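Long-range contacts in cell surface protein (Faecalibacterium prausnitzii A2-165, PDB 4GT6), which is of unknown function, but this leucine-rich repeat part of a larger cell surface protein, of the BspA type, probably binds other proteins outside the cell: residues P245-V253 and S269-V277; F295-V306 and I318-A329. All blocks are in the same frame, centred on the assembly; numbering follows the deposited sequence.

Contact 1: residues P245-V253 and S269-V277; sequences PAFKIPNGV and SVKMPDSVV. With EDO (1,2-ethanediol), chain I.
Pro273 turns its ring carbons CB, CG and CD to the 249-251 backbone. Its CD sits 3.7 Å from Ile249 CB, the two side chains crossing at about a right angle, and its CG lies 3.4 Å from Pro250 O. The flat ring of Phe247 lies on the Val270 face of the sheet, where it meets the ring of Tyr238 and also touches Tyr225. Ile249 carries the apolar join. With CG1 set beside the backbone N (chi1 -66°), its CD1 reaches 4.1 Å from both Val270 CG2 and Met272 CG, and it runs alongside the selenomethionine. Behind these side chains lies a parallel strand pair of the BspA-type leucine-rich repeat, 246-248 beside 269-271, with 292-294 continuing the sheet. Phe247 is hydrogen-bonded through its N to Ser269 O and through its O to Lys271 N, and the ladder runs on to Ile249 N, which donates to Lys271 O at 2.8 Å. On the Lys248 and Lys271 face the chains meet near their bases, while Lys271 NZ goes on to a salt bridge with Glu294. Past the strands each chain turns, and Ser275 ties the turns together. Its hydroxyl, between the backbone N and carbonyl carbon (chi1 59°), accepts from Gly252 N at 3.0 Å and donates to Val253 O at 2.7 Å, approaching that oxygen from 38° above the carbonyl plane. Beyond it, Val253 CG1 and Val276 CG2 pack 4.1 Å apart, pointing the same way.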
# COMPACT_ATOMS: atom_id res chain seq x y z
N PRO A 245 -6.21 0.03 25.63
CA PRO A 245 -4.98 -0.68 26.03
C PRO A 245 -5.04 -2.17 25.73
O PRO A 245 -3.99 -2.77 25.61
CB PRO A 245 -4.91 -0.44 27.55
CG PRO A 245 -5.83 0.68 27.82
CD PRO A 245 -6.91 0.59 26.80
N ALA A 246 -6.24 -2.77 25.65
CA ALA A 246 -6.35 -4.21 25.41
C ALA A 246 -7.29 -4.53 24.26
O ALA A 246 -8.27 -3.81 24.02
CB ALA A 246 -6.85 -4.91 26.67
N PHE A 247 -7.02 -5.65 23.59
CA PHE A 247 -7.92 -6.13 22.54
C PHE A 247 -7.93 -7.64 22.58
O PHE A 247 -6.89 -8.26 22.75
CB PHE A 247 -7.52 -5.62 21.13
CG PHE A 247 -8.49 -6.08 20.05
CD1 PHE A 247 -9.81 -5.62 20.02
CD2 PHE A 247 -8.08 -6.99 19.07
CE1 PHE A 247 -10.70 -6.06 19.04
CE2 PHE A 247 -8.96 -7.39 18.06
CZ PHE A 247 -10.27 -6.94 18.06
N LYS A 248 -9.12 -8.24 22.48
CA LYS A 248 -9.26 -9.69 22.39
C LYS A 248 -9.77 -9.99 20.98
O LYS A 248 -10.86 -9.55 20.60
CB LYS A 248 -10.21 -10.26 23.46
CG LYS A 248 -10.36 -11.80 23.36
CD LYS A 248 -11.25 -12.38 24.48
CE LYS A 248 -12.75 -12.20 24.25
NZ LYS A 248 -13.52 -12.44 25.53
N ILE A 249 -8.98 -10.73 20.22
CA ILE A 249 -9.38 -11.11 18.86
C ILE A 249 -10.58 -12.08 18.99
O ILE A 249 -10.50 -13.05 19.75
CB ILE A 249 -8.19 -11.73 18.09
CG1 ILE A 249 -7.08 -10.66 17.87
CG2 ILE A 249 -8.67 -12.35 16.75
CD1 ILE A 249 -5.72 -11.26 17.44
N PRO A 250 -11.70 -11.84 18.27
CA PRO A 250 -12.87 -12.71 18.46
C PRO A 250 -12.66 -14.14 18.04
O PRO A 250 -11.97 -14.44 17.05
CB PRO A 250 -13.95 -12.08 17.56
CG PRO A 250 -13.50 -10.67 17.32
CD PRO A 250 -12.00 -10.68 17.40
N ASN A 251 -13.31 -15.03 18.78
CA ASN A 251 -13.42 -16.43 18.40
C ASN A 251 -14.10 -16.47 17.00
O ASN A 251 -15.03 -15.70 16.76
CB ASN A 251 -14.27 -17.17 19.44
CG ASN A 251 -14.49 -18.62 19.12
OD1 ASN A 251 -13.61 -19.28 18.56
ND2 ASN A 251 -15.66 -19.15 19.49
N GLY A 252 -13.59 -17.29 16.10
CA GLY A 252 -14.10 -17.34 14.73
C GLY A 252 -13.13 -16.72 13.74
O GLY A 252 -13.32 -16.85 12.52
N VAL A 253 -12.07 -16.06 14.25
CA VAL A 253 -10.98 -15.50 13.43
C VAL A 253 -9.97 -16.63 13.22
O VAL A 253 -9.51 -17.22 14.21
CB VAL A 253 -10.34 -14.24 14.05
CG1 VAL A 253 -9.06 -13.83 13.28
CG2 VAL A 253 -11.34 -13.08 14.08
N SER A 269 -1.99 -4.91 25.30
CA SER A 269 -2.27 -6.32 25.55
C SER A 269 -3.10 -6.89 24.43
O SER A 269 -4.10 -6.30 24.07
CB SER A 269 -3.01 -6.45 26.88
OG SER A 269 -3.36 -7.80 27.15
N VAL A 270 -2.73 -8.06 23.90
CA VAL A 270 -3.54 -8.69 22.86
C VAL A 270 -3.80 -10.15 23.27
O VAL A 270 -2.92 -10.80 23.84
CB VAL A 270 -2.95 -8.55 21.43
CG1 VAL A 270 -1.59 -9.25 21.28
CG2 VAL A 270 -3.94 -9.02 20.35
N LYS A 271 -5.02 -10.65 22.98
CA LYS A 271 -5.38 -12.04 23.26
C LYS A 271 -5.91 -12.68 21.98
O LYS A 271 -6.72 -12.07 21.28
CB LYS A 271 -6.40 -12.14 24.41
CG LYS A 271 -5.75 -11.76 25.74
CD LYS A 271 -6.68 -11.75 26.93
CE LYS A 271 -5.98 -11.24 28.17
NZ LYS A 271 -4.76 -12.03 28.50
N MSE A 272 -5.37 -13.86 21.64
CA MSE A 272 -5.76 -14.60 20.43
C MSE A 272 -6.64 -15.77 20.81
O MSE A 272 -6.25 -16.51 21.71
CB MSE A 272 -4.54 -15.20 19.70
CG MSE A 272 -3.57 -14.22 19.20
SE MSE A 272 -2.24 -15.26 18.27
CE MSE A 272 -0.86 -13.95 18.63
N PRO A 273 -7.74 -16.04 20.07
CA PRO A 273 -8.51 -17.26 20.31
C PRO A 273 -7.78 -18.46 19.69
O PRO A 273 -6.97 -18.26 18.76
CB PRO A 273 -9.84 -16.98 19.58
CG PRO A 273 -9.42 -16.16 18.39
CD PRO A 273 -8.27 -15.29 18.90
N ASP A 274 -8.14 -19.68 20.11
CA ASP A 274 -7.51 -20.88 19.56
C ASP A 274 -7.97 -21.16 18.11
O ASP A 274 -7.35 -21.98 17.43
CB ASP A 274 -7.74 -22.10 20.45
CG ASP A 274 -7.05 -21.99 21.81
OD1 ASP A 274 -6.02 -21.27 21.91
OD2 ASP A 274 -7.52 -22.64 22.76
N SER A 275 -8.99 -20.41 17.61
CA SER A 275 -9.41 -20.53 16.21
C SER A 275 -8.33 -19.95 15.28
O SER A 275 -8.30 -20.29 14.10
CB SER A 275 -10.77 -19.86 15.96
OG SER A 275 -10.79 -18.48 16.29
N VAL A 276 -7.42 -19.09 15.80
CA VAL A 276 -6.33 -18.51 14.98
C VAL A 276 -5.31 -19.62 14.69
O VAL A 276 -4.73 -20.19 15.63
CB VAL A 276 -5.66 -17.26 15.61
CG1 VAL A 276 -4.39 -16.85 14.83
CG2 VAL A 276 -6.63 -16.09 15.68
N VAL A 277 -5.11 -19.93 13.41
CA VAL A 277 -4.18 -20.99 13.02
C VAL A 277 -2.92 -20.42 12.36
O VAL A 277 -1.95 -21.16 12.17
CB VAL A 277 -4.82 -22.10 12.15
CG1 VAL A 277 -5.96 -22.79 12.90
CG2 VAL A 277 -5.28 -21.58 10.78
C1 EDO I . -5.55 -18.67 24.29
O1 EDO I . -6.39 -18.87 23.17
C2 EDO I . -5.26 -20.03 24.99
O2 EDO I . -4.50 -20.88 24.13
O HOH W 1 -6.12 -8.39 25.73
O HOH W 2 -11.46 -20.41 19.52

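Contact 2: residues F295-V306 and I318-A329; sequences FSSRITELPESV and IPEGITQILDDA. With NA (sodium ion), chain R.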
# COMPACT_ATOMS: atom_id res chain seq x y z
N PHE A 295 -1.16 -16.17 23.15
CA PHE A 295 -1.18 -16.84 21.87
C PHE A 295 -2.25 -17.89 21.76
O PHE A 295 -2.60 -18.52 22.75
CB PHE A 295 0.17 -17.54 21.64
CG PHE A 295 1.33 -16.60 21.43
CD1 PHE A 295 1.58 -16.05 20.18
CD2 PHE A 295 2.18 -16.27 22.49
CE1 PHE A 295 2.66 -15.18 19.98
CE2 PHE A 295 3.27 -15.42 22.29
CZ PHE A 295 3.51 -14.89 21.03
N SER A 296 -2.66 -18.17 20.51
CA SER A 296 -3.51 -19.28 20.17
C SER A 296 -2.70 -20.58 20.36
O SER A 296 -1.51 -20.61 20.03
CB SER A 296 -3.92 -19.17 18.71
OG SER A 296 -4.39 -20.43 18.27
N SER A 297 -3.37 -21.67 20.80
CA SER A 297 -2.71 -22.98 20.94
C SER A 297 -2.52 -23.68 19.58
O SER A 297 -1.94 -24.76 19.53
CB SER A 297 -3.52 -23.88 21.88
OG SER A 297 -4.76 -24.21 21.25
N ARG A 298 -3.06 -23.10 18.47
CA ARG A 298 -3.03 -23.76 17.16
C ARG A 298 -2.06 -23.12 16.15
O ARG A 298 -1.92 -23.62 15.03
CB ARG A 298 -4.45 -23.88 16.58
CG ARG A 298 -5.29 -24.88 17.40
CD ARG A 298 -6.72 -25.04 16.92
NE ARG A 298 -6.82 -25.65 15.59
CZ ARG A 298 -7.72 -25.31 14.68
NH1 ARG A 298 -8.59 -24.33 14.92
NH2 ARG A 298 -7.75 -25.92 13.50
N ILE A 299 -1.34 -22.08 16.55
CA ILE A 299 -0.33 -21.52 15.64
C ILE A 299 0.93 -22.39 15.74
O ILE A 299 1.20 -22.92 16.82
CB ILE A 299 -0.05 -20.02 15.88
CG1 ILE A 299 0.36 -19.76 17.34
CG2 ILE A 299 -1.30 -19.19 15.48
CD1 ILE A 299 1.13 -18.40 17.53
N THR A 300 1.69 -22.53 14.63
CA THR A 300 2.90 -23.37 14.63
C THR A 300 4.13 -22.61 14.15
O THR A 300 5.21 -23.20 14.05
CB THR A 300 2.68 -24.65 13.78
OG1 THR A 300 2.48 -24.25 12.42
CG2 THR A 300 1.49 -25.49 14.25
N GLU A 301 3.98 -21.29 13.87
CA GLU A 301 5.10 -20.48 13.41
C GLU A 301 4.98 -19.05 13.89
O GLU A 301 3.86 -18.53 14.00
CB GLU A 301 5.09 -20.51 11.86
CG GLU A 301 6.04 -19.58 11.13
CD GLU A 301 5.75 -19.58 9.64
OE1 GLU A 301 5.99 -20.63 9.00
OE2 GLU A 301 5.23 -18.56 9.13
N LEU A 302 6.12 -18.42 14.21
CA LEU A 302 6.21 -16.97 14.47
C LEU A 302 6.79 -16.40 13.17
O LEU A 302 7.92 -16.76 12.79
CB LEU A 302 7.03 -16.63 15.72
CG LEU A 302 6.41 -17.03 17.07
CD1 LEU A 302 7.11 -16.31 18.18
CD2 LEU A 302 4.92 -16.69 17.14
N PRO A 303 5.98 -15.67 12.36
CA PRO A 303 6.44 -15.28 11.03
C PRO A 303 7.50 -14.19 11.07
O PRO A 303 7.77 -13.61 12.12
CB PRO A 303 5.16 -14.80 10.35
CG PRO A 303 4.35 -14.23 11.48
CD PRO A 303 4.60 -15.20 12.61
N GLU A 304 8.07 -13.88 9.91
CA GLU A 304 9.08 -12.85 9.80
C GLU A 304 8.61 -11.52 10.40
O GLU A 304 7.46 -11.12 10.19
CB GLU A 304 9.43 -12.70 8.30
CG GLU A 304 10.32 -11.53 7.93
CD GLU A 304 10.45 -11.45 6.42
OE1 GLU A 304 10.73 -12.50 5.80
OE2 GLU A 304 10.17 -10.37 5.86
N SER A 305 9.49 -10.87 11.20
CA SER A 305 9.28 -9.55 11.81
C SER A 305 7.98 -9.45 12.64
O SER A 305 7.50 -8.33 12.84
CB SER A 305 9.24 -8.46 10.74
OG SER A 305 10.39 -8.43 9.92
N VAL A 306 7.44 -10.58 13.13
CA VAL A 306 6.12 -10.57 13.81
C VAL A 306 6.05 -9.53 14.97
O VAL A 306 5.06 -8.81 15.06
CB VAL A 306 5.62 -11.98 14.24
CG1 VAL A 306 6.61 -12.69 15.18
CG2 VAL A 306 4.20 -11.93 14.82
N ILE A 318 6.59 -18.44 24.40
CA ILE A 318 6.28 -18.99 23.07
C ILE A 318 5.53 -20.31 23.30
O ILE A 318 6.03 -21.16 24.05
CB ILE A 318 7.57 -19.15 22.21
CG1 ILE A 318 8.36 -17.81 22.01
CG2 ILE A 318 7.31 -19.86 20.90
CD1 ILE A 318 7.57 -16.58 21.68
N PRO A 319 4.32 -20.49 22.71
CA PRO A 319 3.55 -21.71 23.01
C PRO A 319 4.15 -22.99 22.44
O PRO A 319 4.77 -22.97 21.37
CB PRO A 319 2.17 -21.43 22.36
CG PRO A 319 2.44 -20.45 21.29
CD PRO A 319 3.58 -19.59 21.81
N GLU A 320 3.93 -24.10 23.14
CA GLU A 320 4.28 -25.45 22.70
C GLU A 320 3.65 -25.67 21.32
O GLU A 320 2.50 -25.27 21.13
CB GLU A 320 3.73 -26.47 23.73
CG GLU A 320 4.20 -27.89 23.48
CD GLU A 320 5.71 -28.02 23.49
OE1 GLU A 320 6.33 -27.60 24.49
OE2 GLU A 320 6.28 -28.46 22.46
N GLY A 321 4.39 -26.24 20.37
CA GLY A 321 3.82 -26.41 19.03
C GLY A 321 4.38 -25.45 18.00
O GLY A 321 4.27 -25.71 16.80
N ILE A 322 5.00 -24.34 18.43
CA ILE A 322 5.70 -23.46 17.47
C ILE A 322 6.94 -24.24 17.00
O ILE A 322 7.69 -24.74 17.83
CB ILE A 322 6.08 -22.08 18.12
CG1 ILE A 322 4.80 -21.26 18.45
CG2 ILE A 322 7.10 -21.30 17.24
CD1 ILE A 322 3.97 -20.77 17.29
N THR A 323 7.14 -24.37 15.68
CA THR A 323 8.29 -25.15 15.18
C THR A 323 9.39 -24.24 14.64
O THR A 323 10.52 -24.68 14.47
CB THR A 323 7.83 -26.14 14.10
OG1 THR A 323 7.35 -25.38 12.98
CG2 THR A 323 6.77 -27.10 14.60
N GLN A 324 9.05 -22.99 14.35
CA GLN A 324 10.05 -22.05 13.85
C GLN A 324 9.67 -20.62 14.18
O GLN A 324 8.49 -20.27 14.23
CB GLN A 324 10.29 -22.21 12.33
CG GLN A 324 9.04 -22.07 11.47
CD GLN A 324 9.30 -22.28 9.99
OE1 GLN A 324 10.34 -22.79 9.56
NE2 GLN A 324 8.33 -21.89 9.19
N ILE A 325 10.71 -19.81 14.43
CA ILE A 325 10.67 -18.39 14.74
C ILE A 325 11.46 -17.78 13.59
O ILE A 325 12.66 -18.00 13.51
CB ILE A 325 11.29 -18.13 16.15
CG1 ILE A 325 10.47 -18.82 17.26
CG2 ILE A 325 11.47 -16.63 16.42
CD1 ILE A 325 11.13 -18.77 18.70
N LEU A 326 10.79 -17.08 12.66
CA LEU A 326 11.46 -16.62 11.45
C LEU A 326 12.30 -15.35 11.63
O LEU A 326 12.40 -14.79 12.72
CB LEU A 326 10.44 -16.47 10.30
CG LEU A 326 9.68 -17.75 9.87
CD1 LEU A 326 8.87 -17.49 8.58
CD2 LEU A 326 10.63 -18.92 9.63
N ASP A 327 12.95 -14.92 10.54
CA ASP A 327 13.87 -13.77 10.54
C ASP A 327 13.26 -12.52 11.18
O ASP A 327 12.10 -12.21 10.95
CB ASP A 327 14.31 -13.44 9.11
CG ASP A 327 15.47 -14.32 8.64
OD1 ASP A 327 16.59 -14.16 9.16
OD2 ASP A 327 15.25 -15.11 7.72
N ASP A 328 14.04 -11.83 12.03
CA ASP A 328 13.66 -10.58 12.68
C ASP A 328 12.37 -10.68 13.54
O ASP A 328 11.81 -9.64 13.86
CB ASP A 328 13.46 -9.48 11.60
CG ASP A 328 14.72 -9.04 10.89
OD1 ASP A 328 15.83 -9.30 11.42
OD2 ASP A 328 14.60 -8.38 9.83
N ALA A 329 11.93 -11.89 13.95
CA ALA A 329 10.70 -12.03 14.74
C ALA A 329 10.67 -11.11 15.99
O ALA A 329 9.60 -10.59 16.31
CB ALA A 329 10.50 -13.47 15.16
NA NA R . 0.32 -24.97 20.26
O HOH W 3 0.53 -22.63 19.51
O HOH W 4 0.78 -25.51 17.93
O HOH W 5 5.01 -26.08 11.70
O HOH W 6 12.05 -6.42 10.36
O HOH W 7 -0.05 -27.35 20.74
O HOH W 8 0.01 -24.48 22.62
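Successive coils of the BspA-type leucine-rich repeat stack here, with Phe295 and Pro319 meeting near the sodium end. Pro319 CD lies over one face of the Phe295 ring, 4.1 Å from its centroid, a CH-pi contact. The sodium ion is coordinated by Ser297 O and Glu320 O, each at 2.4 Å, and by four waters. Gly321, without a side chain, leaves room for the metal beside it. One of the waters also donates to Ser296 O and Ile299 O. Inward, Leu302 CD1 meets Ile318 CD1 at 3.5 Å, and Ile299 CD1 lies 3.7 Å from Ile322 CD1. Leu302 is gripped through both backbone polar atoms, its N by Gln324 O and its O by Leu326 N. On the outer side Glu301, with CG anti to its N (chi1 172°), runs alongside Gln324 and takes NE2 on OE1 at 2.7 Å. The bond lies in the plane of the Gln324 amide, yet OE1 is met from 38° above the carboxylate plane. A leucine in place of this glutamate would probably leave the Gln324 amide without its acceptor and free to turn. Farther on, Ser305 N donates to Asp327 O, continuing the backbone hydrogen bonds between coils that are typical of a leucine-rich repeat solenoid.

Contact 1 closes before contact 2 opens along the chain, and the two meet directly: Val276 O lies 2.7 Å from Ser296 OG and Asp274 OD1 2.9 Å from Ser297 N, so the turn after strand 269-271 rests on the start of the next coil. Both are partly buried, each mixing buried apolar side chains, such as Ile249 and Leu302, with partly exposed ones, such as Pro273 and Phe295. Both are laddered by backbone hydrogen bonds. Contact 1 joins two strands of the three-stranded sheet and adds a serine hydroxyl between the turns that follow. Contact 2 begins past that sheet's last strand, pairs the short strands 301-302 and 324-325, buries more surface, and adds a sodium ion and a glutamate-glutamine pair.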